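Side-chain contacts in siroheme decarboxylase (Hydrogenobacter thermophilus, PDB 4CH7), which catalyses the decarboxylation of siroheme to 12,18-didecarboxysiroheme, a step in heme d1 biosynthesis: residues A82-A87 and A124-V129; D118-M123 and Y132-V137. One frame throughout, in Å; residues are numbered along the deposited sequence.

In the fold
Both interactions lie within the AsnC-like ligand-binding domain, roughly residues 61-142, and their centres lie about 11 Å apart. Helix 116-126 is common to them: interaction 1 joins its C-terminal end and the turn after it to helix 75-87, while interaction 2 sets the preceding residues against strand 132-139 of the closed eight-stranded sheet. Along the chain the order is 82-87, 118-123, 124-129, 132-137, so the segments alternate. The two contacts also touch directly, Ala124 CB meeting Tyr132 CD2 at 3.6 Å and Phe84 CE2 meeting Met123 CG at 4.0 Å. Together they tie helix 116-126 to its neighbouring helix and to the sheet, away from His93, the probable active-site residue.

Interaction 1: A82-A87 and A124-V129; sequences ANFVNA and AERERV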
ATOM      1  N   ALA A  82       1.178 -15.642  13.194  1.00 65.95           N
ATOM      2  CA  ALA A  82       1.841 -14.712  12.283  1.00 63.60           C
ATOM      3  C   ALA A  82       2.180 -15.358  10.942  1.00 60.81           C
ATOM      4  O   ALA A  82       1.968 -14.760   9.885  1.00 59.09           O
ATOM      5  CB  ALA A  82       3.094 -14.148  12.928  1.00 66.08           C
ATOM      6  N   ASN A  83       2.715 -16.575  10.994  1.00 60.94           N
ATOM      7  CA  ASN A  83       3.067 -17.309   9.785  1.00 65.83           C
ATOM      8  C   ASN A  83       1.833 -17.714   8.979  1.00 67.53           C
ATOM      9  O   ASN A  83       1.887 -17.811   7.754  1.00 58.12           O
ATOM     10  CB  ASN A  83       3.908 -18.541  10.126  1.00 75.67           C
ATOM     11  CG  ASN A  83       5.025 -18.231  11.104  1.00 76.52           C
ATOM     12  OD1 ASN A  83       5.938 -17.463  10.801  1.00 81.12           O
ATOM     13  ND2 ASN A  83       4.960 -18.831  12.284  1.00 78.53           N
ATOM     14  N   PHE A  84       0.725 -17.958   9.673  1.00 58.26           N
ATOM     15  CA  PHE A  84      -0.543 -18.234   9.007  1.00 60.31           C
ATOM     16  C   PHE A  84      -0.988 -17.010   8.212  1.00 58.82           C
ATOM     17  O   PHE A  84      -1.416 -17.123   7.062  1.00 57.63           O
ATOM     18  CB  PHE A  84      -1.621 -18.613  10.025  1.00 56.83           C
ATOM     19  CG  PHE A  84      -2.997 -18.732   9.430  1.00 59.77           C
ATOM     20  CD1 PHE A  84      -3.390 -19.898   8.787  1.00 57.78           C
ATOM     21  CD2 PHE A  84      -3.896 -17.677   9.507  1.00 60.27           C
ATOM     22  CE1 PHE A  84      -4.657 -20.012   8.232  1.00 61.03           C
ATOM     23  CE2 PHE A  84      -5.165 -17.782   8.957  1.00 59.31           C
ATOM     24  CZ  PHE A  84      -5.545 -18.952   8.317  1.00 57.16           C
ATOM     25  N   VAL A  85      -0.884 -15.842   8.841  1.00 59.28           N
ATOM     26  CA  VAL A  85      -1.255 -14.577   8.214  1.00 66.11           C
ATOM     27  C   VAL A  85      -0.424 -14.308   6.958  1.00 62.92           C
ATOM     28  O   VAL A  85      -0.967 -13.951   5.908  1.00 64.44           O
ATOM     29  CB  VAL A  85      -1.095 -13.401   9.197  1.00 57.62           C
ATOM     30  CG1 VAL A  85      -1.331 -12.078   8.492  1.00 59.16           C
ATOM     31  CG2 VAL A  85      -2.047 -13.555  10.368  1.00 57.78           C
ATOM     32  N   ASN A  86       0.890 -14.489   7.076  1.00 64.81           N
ATOM     33  CA  ASN A  86       1.814 -14.276   5.967  1.00 63.40           C
ATOM     34  C   ASN A  86       1.476 -15.123   4.742  1.00 64.97           C
ATOM     35  O   ASN A  86       1.722 -14.716   3.609  1.00 71.93           O
ATOM     36  CB  ASN A  86       3.252 -14.560   6.411  1.00 71.99           C
ATOM     37  CG  ASN A  86       3.699 -13.670   7.555  1.00 68.89           C
ATOM     38  OD1 ASN A  86       3.291 -12.515   7.655  1.00 61.04           O
ATOM     39  ND2 ASN A  86       4.548 -14.205   8.425  1.00 72.87           N
ATOM     40  N   ALA A  87       0.913 -16.305   4.982  1.00 67.19           N
ATOM     41  CA  ALA A  87       0.517 -17.210   3.907  1.00 77.49           C
ATOM     42  C   ALA A  87      -0.534 -16.593   2.984  1.00 65.40           C
ATOM     43  O   ALA A  87      -0.580 -16.903   1.792  1.00 68.81           O
ATOM     44  CB  ALA A  87       0.010 -18.524   4.483  1.00 73.66           C
ATOM     45  N   ALA A 124      -9.662 -15.855  11.789  1.00 46.98           N
ATOM     46  CA  ALA A 124      -9.708 -15.836  13.248  1.00 54.68           C
ATOM     47  C   ALA A 124     -10.255 -17.139  13.821  1.00 57.22           C
ATOM     48  O   ALA A 124      -9.803 -17.599  14.868  1.00 55.78           O
ATOM     49  CB  ALA A 124     -10.536 -14.659  13.731  1.00 51.56           C
ATOM     50  N   GLU A 125     -11.235 -17.723  13.138  1.00 49.79           N
ATOM     51  CA  GLU A 125     -11.815 -18.992  13.566  1.00 54.89           C
ATOM     52  C   GLU A 125     -10.783 -20.117  13.481  1.00 58.39           C
ATOM     53  O   GLU A 125     -10.650 -20.927  14.401  1.00 56.82           O
ATOM     54  CB  GLU A 125     -13.034 -19.337  12.708  1.00 55.36           C
ATOM     55  CG  GLU A 125     -13.699 -20.653  13.088  1.00 55.61           C
ATOM     56  CD  GLU A 125     -14.638 -21.173  12.020  1.00 58.85           C
ATOM     57  OE1 GLU A 125     -15.092 -20.368  11.181  1.00 56.46           O
ATOM     58  OE2 GLU A 125     -14.922 -22.388  12.023  1.00 65.77           O
ATOM     59  N   ARG A 126     -10.059 -20.153  12.364  1.00 49.79           N
ATOM     60  CA  ARG A 126      -9.019 -21.151  12.126  1.00 54.05           C
ATOM     61  C   ARG A 126      -7.857 -21.004  13.108  1.00 64.86           C
ATOM     62  O   ARG A 126      -7.314 -21.997  13.600  1.00 64.31           O
ATOM     63  CB  ARG A 126      -8.520 -21.037  10.681  1.00 49.73           C
ATOM     64  CG  ARG A 126      -7.248 -21.814  10.367  1.00 60.16           C
ATOM     65  CD  ARG A 126      -7.459 -23.316  10.435  1.00 69.26           C
ATOM     66  NE  ARG A 126      -6.242 -24.048  10.099  1.00 83.26           N
ATOM     67  CZ  ARG A 126      -6.033 -25.327  10.394  1.00 82.02           C
ATOM     68  NH1 ARG A 126      -6.960 -26.018  11.041  1.00 78.88           N
ATOM     69  NH2 ARG A 126      -4.894 -25.911  10.051  1.00 75.71           N
ATOM     70  N   GLU A 127      -7.487 -19.761  13.396  1.00 53.96           N
ATOM     71  CA  GLU A 127      -6.393 -19.489  14.319  1.00 64.52           C
ATOM     72  C   GLU A 127      -6.878 -19.401  15.755  1.00 64.86           C
ATOM     73  O   GLU A 127      -6.093 -19.110  16.658  1.00 61.86           O
ATOM     74  CB  GLU A 127      -5.665 -18.199  13.938  1.00 59.98           C
ATOM     75  CG  GLU A 127      -4.830 -18.332  12.685  1.00 59.49           C
ATOM     76  CD  GLU A 127      -3.936 -19.553  12.721  1.00 67.38           C
ATOM     77  OE1 GLU A 127      -2.892 -19.503  13.399  1.00 67.10           O
ATOM     78  OE2 GLU A 127      -4.280 -20.567  12.081  1.00 71.22           O
ATOM     79  N   ARG A 128      -8.168 -19.658  15.953  1.00 55.54           N
ATOM     80  CA  ARG A 128      -8.786 -19.606  17.274  1.00 60.61           C
ATOM     81  C   ARG A 128      -8.535 -18.268  17.963  1.00 68.03           C
ATOM     82  O   ARG A 128      -8.259 -18.213  19.162  1.00 58.50           O
ATOM     83  CB  ARG A 128      -8.294 -20.760  18.146  1.00 63.90           C
ATOM     84  CG  ARG A 128      -8.573 -22.138  17.564  1.00 74.29           C
ATOM     85  CD  ARG A 128      -8.474 -23.182  18.656  1.00 84.06           C
ATOM     86  NE  ARG A 128      -9.038 -22.668  19.900  1.00 90.52           N
ATOM     87  CZ  ARG A 128      -9.066 -23.337  21.047  1.00 93.18           C
ATOM     88  NH1 ARG A 128      -8.565 -24.562  21.118  1.00 95.16           N
ATOM     89  NH2 ARG A 128      -9.598 -22.778  22.124  1.00 89.53           N
ATOM     90  N   VAL A 129      -8.621 -17.192  17.186  1.00 65.87           N
ATOM     91  CA  VAL A 129      -8.488 -15.842  17.717  1.00 61.35           C
ATOM     92  C   VAL A 129      -9.879 -15.274  17.974  1.00 54.12           C
ATOM     93  O   VAL A 129     -10.685 -15.158  17.049  1.00 46.54           O
ATOM     94  CB  VAL A 129      -7.725 -14.930  16.741  1.00 60.87           C
ATOM     95  CG1 VAL A 129      -7.657 -13.511  17.282  1.00 55.42           C
ATOM     96  CG2 VAL A 129      -6.328 -15.478  16.492  1.00 55.66           C
TER
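Phe84 reaches out from helix 75-87 and lays its ring against Glu127, just beyond the end of helix 116-126. This is the close part of the contact. Glu127 CG comes within 3.4 Å of Phe84 CD2, and the carboxylate stacks on one ring face with the planes only 10° apart. Its OE2 lies 3.4 Å above the plane of the Phe84 ring, displaced toward the rim. The bend in the Glu127 chain at chi2 (-49°) turns the acid back over the ring, and the meeting is one of van der Waals surfaces, with no hydrogen bond across it. The solvent side is sparser: of the exposed Arg126 only CG arrives, obliquely, 3.8 Å from Phe84 CE1. Leu331 of helix 323-335 touches both Phe84 and Arg126. With an alanine in place of Phe84, the Glu127 carboxylate would probably lose its flat support and be set free to turn. Just after Glu127 the chain reverses: Arg128 takes a positive phi and Val129 N bonds to Ala124 O. The helix thus ends in a Schellman motif, beside the neighbouring helix of a ferredoxin-like βαββαβ unit.

Interaction 2: D118-M123 and Y132-V137; sequences DVVRLM and YLVLRV
Val120 of helix 116-126 and Tyr132 of strand 132-139 bury the most surface here, where the second helix of the ferredoxin-like βαββαβ unit lies on its last strand. The axes of 118-123 and 132-135 run nearly antiparallel, at 163°, and approach to 10.1 Å, a spacing bridged mainly by side chains. Val120 faces the strand and is modelled in two conformers, so the exact placing of its methyls is less certain; in one of them CG2 meets Tyr132 CE1 at 3.6 Å, approaching the ring obliquely. The same methyl reaches Val134 CG2, 3.8 Å away, so a single branch spans two residues on one side of the strand. Val134 CG2 in turn lies at the edge of the Tyr132 ring, in its plane. Val120 also touches Ile69 and Leu107, on strands 65-71 and 103-109 of the same sheet. Tyr132 holds CG between its backbone N and carbonyl carbon (chi1 60°), which carries the phenol toward the helix, and its OH comes to rest 3.7 Å from Arg121 CA. The Arg121 chain then turns off from the strand, bending at chi3, to form a salt bridge one helical turn back: NH2 donates to Asp118 OD1 at 3.2 Å, almost straight at 171°, and meets that oxygen from above the carboxylate plane.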
ATOM      1  N   ASP A 118     -15.770 -11.647   6.053  1.00 47.85           N
ATOM      2  CA  ASP A 118     -15.882 -13.101   6.063  1.00 51.12           C
ATOM      3  C   ASP A 118     -14.493 -13.733   6.096  1.00 55.00           C
ATOM      4  O   ASP A 118     -14.242 -14.669   6.856  1.00 47.23           O
ATOM      5  CB  ASP A 118     -16.657 -13.595   4.837  1.00 43.94           C
ATOM      6  CG  ASP A 118     -18.125 -13.215   4.878  1.00 53.81           C
ATOM      7  OD1 ASP A 118     -18.755 -13.374   5.945  1.00 54.39           O
ATOM      8  OD2 ASP A 118     -18.650 -12.757   3.841  1.00 55.17           O
ATOM      9  N   VAL A 119     -13.599 -13.208   5.261  1.00 48.49           N
ATOM     10  CA  VAL A 119     -12.215 -13.670   5.192  1.00 49.52           C
ATOM     11  C   VAL A 119     -11.533 -13.659   6.561  1.00 52.78           C
ATOM     12  O   VAL A 119     -10.916 -14.646   6.955  1.00 58.57           O
ATOM     13  CB  VAL A 119     -11.393 -12.825   4.194  1.00 55.36           C
ATOM     14  CG1 VAL A 119      -9.931 -13.220   4.224  1.00 50.95           C
ATOM     15  CG2 VAL A 119     -11.949 -12.970   2.789  1.00 54.81           C
ATOM     16  N   VAL A 120     -11.659 -12.550   7.283  0.55 47.29           N
ATOM     17  CA  VAL A 120     -11.024 -12.420   8.592  0.55 48.26           C
ATOM     18  C   VAL A 120     -11.694 -13.298   9.650  0.55 50.36           C
ATOM     19  O   VAL A 120     -11.029 -13.791  10.562  0.55 48.90           O
ATOM     20  CB  VAL A 120     -10.971 -10.946   9.071  0.55 49.71           C
ATOM     21  CG1 VAL A 120     -10.338 -10.067   8.013  0.55 42.00           C
ATOM     22  CG2 VAL A 120     -12.357 -10.426   9.415  0.55 49.36           C
ATOM     23  N   ARG A 121     -13.005 -13.492   9.524  1.00 48.16           N
ATOM     24  CA  ARG A 121     -13.750 -14.354  10.443  1.00 45.00           C
ATOM     25  C   ARG A 121     -13.228 -15.782  10.352  1.00 42.70           C
ATOM     26  O   ARG A 121     -12.961 -16.431  11.366  1.00 50.48           O
ATOM     27  CB  ARG A 121     -15.252 -14.324  10.127  1.00 48.57           C
ATOM     28  CG  ARG A 121     -16.060 -15.399  10.847  1.00 49.61           C
ATOM     29  CD  ARG A 121     -17.549 -15.300  10.534  1.00 43.25           C
ATOM     30  NE  ARG A 121     -17.823 -15.291   9.100  1.00 49.88           N
ATOM     31  CZ  ARG A 121     -17.948 -16.385   8.353  1.00 56.06           C
ATOM     32  NH1 ARG A 121     -17.817 -17.586   8.896  1.00 58.12           N
ATOM     33  NH2 ARG A 121     -18.202 -16.283   7.057  1.00 58.52           N
ATOM     34  N   LEU A 122     -13.068 -16.252   9.119  1.00 46.44           N
ATOM     35  CA  LEU A 122     -12.543 -17.583   8.858  1.00 53.14           C
ATOM     36  C   LEU A 122     -11.083 -17.706   9.298  1.00 53.23           C
ATOM     37  O   LEU A 122     -10.670 -18.753   9.797  1.00 52.69           O
ATOM     38  CB  LEU A 122     -12.701 -17.921   7.375  1.00 50.92           C
ATOM     39  CG  LEU A 122     -14.155 -17.970   6.905  1.00 56.63           C
ATOM     40  CD1 LEU A 122     -14.257 -18.010   5.392  1.00 56.57           C
ATOM     41  CD2 LEU A 122     -14.863 -19.162   7.521  1.00 51.06           C
HETATM   42  N   MSE A 123     -10.317 -16.631   9.120  1.00 50.47           N
HETATM   43  CA  MSE A 123      -8.937 -16.574   9.595  1.00 48.46           C
HETATM   44  C   MSE A 123      -8.899 -16.708  11.113  1.00 49.95           C
HETATM   45  O   MSE A 123      -8.195 -17.556  11.658  1.00 57.32           O
HETATM   46  CB  MSE A 123      -8.284 -15.247   9.202  1.00 47.94           C
HETATM   47  CG  MSE A 123      -7.851 -15.114   7.744  1.00 55.58           C
HETATM   48 SE   MSE A 123      -7.136 -13.323   7.454  1.00 63.85          SE
HETATM   49  CE  MSE A 123      -6.656 -13.419   5.598  1.00 38.60           C
ATOM     50  N   TYR A 132     -10.732  -9.550  17.411  1.00 50.21           N
ATOM     51  CA  TYR A 132     -10.016  -8.912  16.313  1.00 45.44           C
ATOM     52  C   TYR A 132     -10.657  -7.597  15.884  1.00 49.66           C
ATOM     53  O   TYR A 132     -11.818  -7.322  16.200  1.00 45.89           O
ATOM     54  CB  TYR A 132      -9.864  -9.857  15.114  1.00 50.43           C
ATOM     55  CG  TYR A 132     -11.165 -10.344  14.511  1.00 46.46           C
ATOM     56  CD1 TYR A 132     -11.803  -9.626  13.508  1.00 51.94           C
ATOM     57  CD2 TYR A 132     -11.738 -11.536  14.927  1.00 54.93           C
ATOM     58  CE1 TYR A 132     -12.983 -10.075  12.950  1.00 54.53           C
ATOM     59  CE2 TYR A 132     -12.916 -11.992  14.373  1.00 52.50           C
ATOM     60  CZ  TYR A 132     -13.534 -11.257  13.387  1.00 51.27           C
ATOM     61  OH  TYR A 132     -14.710 -11.709  12.837  1.00 57.54           O
ATOM     62  N   LEU A 133      -9.886  -6.785  15.167  1.00 43.82           N
ATOM     63  CA  LEU A 133     -10.365  -5.495  14.695  1.00 42.64           C
ATOM     64  C   LEU A 133     -10.325  -5.436  13.174  1.00 46.28           C
ATOM     65  O   LEU A 133      -9.408  -5.971  12.546  1.00 43.59           O
ATOM     66  CB  LEU A 133      -9.520  -4.364  15.280  1.00 50.33           C
ATOM     67  CG  LEU A 133      -9.487  -4.253  16.802  1.00 51.83           C
ATOM     68  CD1 LEU A 133      -8.563  -3.135  17.236  1.00 45.27           C
ATOM     69  CD2 LEU A 133     -10.883  -4.040  17.353  1.00 47.72           C
ATOM     70  N   VAL A 134     -11.332  -4.795  12.590  1.00 46.42           N
ATOM     71  CA  VAL A 134     -11.375  -4.581  11.151  1.00 49.61           C
ATOM     72  C   VAL A 134     -11.501  -3.085  10.889  1.00 43.27           C
ATOM     73  O   VAL A 134     -12.600  -2.523  10.933  1.00 42.33           O
ATOM     74  CB  VAL A 134     -12.529  -5.365  10.492  1.00 41.20           C
ATOM     75  CG1 VAL A 134     -12.637  -5.014   9.021  1.00 45.73           C
ATOM     76  CG2 VAL A 134     -12.310  -6.862  10.662  1.00 43.39           C
ATOM     77  N   LEU A 135     -10.363  -2.445  10.634  1.00 43.05           N
ATOM     78  CA  LEU A 135     -10.308  -0.994  10.500  1.00 43.17           C
ATOM     79  C   LEU A 135      -9.990  -0.574   9.068  1.00 50.83           C
ATOM     80  O   LEU A 135      -8.975  -0.983   8.503  1.00 52.20           O
ATOM     81  CB  LEU A 135      -9.257  -0.412  11.451  1.00 38.95           C
ATOM     82  CG  LEU A 135      -9.291  -0.929  12.890  1.00 44.22           C
ATOM     83  CD1 LEU A 135      -8.179  -0.308  13.721  1.00 50.00           C
ATOM     84  CD2 LEU A 135     -10.640  -0.665  13.523  1.00 42.47           C
ATOM     85  N   ARG A 136     -10.861   0.242   8.483  1.00 45.99           N
ATOM     86  CA  ARG A 136     -10.611   0.781   7.154  1.00 41.07           C
ATOM     87  C   ARG A 136     -10.099   2.210   7.241  1.00 44.69           C
ATOM     88  O   ARG A 136     -10.828   3.123   7.635  1.00 40.61           O
ATOM     89  CB  ARG A 136     -11.869   0.702   6.290  1.00 44.35           C
ATOM     90  CG  ARG A 136     -12.157  -0.703   5.793  1.00 43.63           C
ATOM     91  CD  ARG A 136     -13.419  -0.766   4.957  1.00 51.10           C
ATOM     92  NE  ARG A 136     -13.649  -2.114   4.446  1.00 42.14           N
ATOM     93  CZ  ARG A 136     -14.212  -3.089   5.153  1.00 51.08           C
ATOM     94  NH1 ARG A 136     -14.600  -2.870   6.402  1.00 38.46           N
ATOM     95  NH2 ARG A 136     -14.384  -4.288   4.618  1.00 42.50           N
ATOM     96  N   VAL A 137      -8.836   2.393   6.874  1.00 50.20           N
ATOM     97  CA  VAL A 137      -8.190   3.695   6.958  1.00 49.05           C
ATOM     98  C   VAL A 137      -8.032   4.327   5.579  1.00 51.25           C
ATOM     99  O   VAL A 137      -8.021   3.630   4.562  1.00 53.11           O
ATOM    100  CB  VAL A 137      -6.813   3.590   7.638  1.00 44.99           C
ATOM    101  CG1 VAL A 137      -6.957   3.040   9.047  1.00 42.33           C
ATOM    102  CG2 VAL A 137      -5.878   2.707   6.824  1.00 47.59           C
TER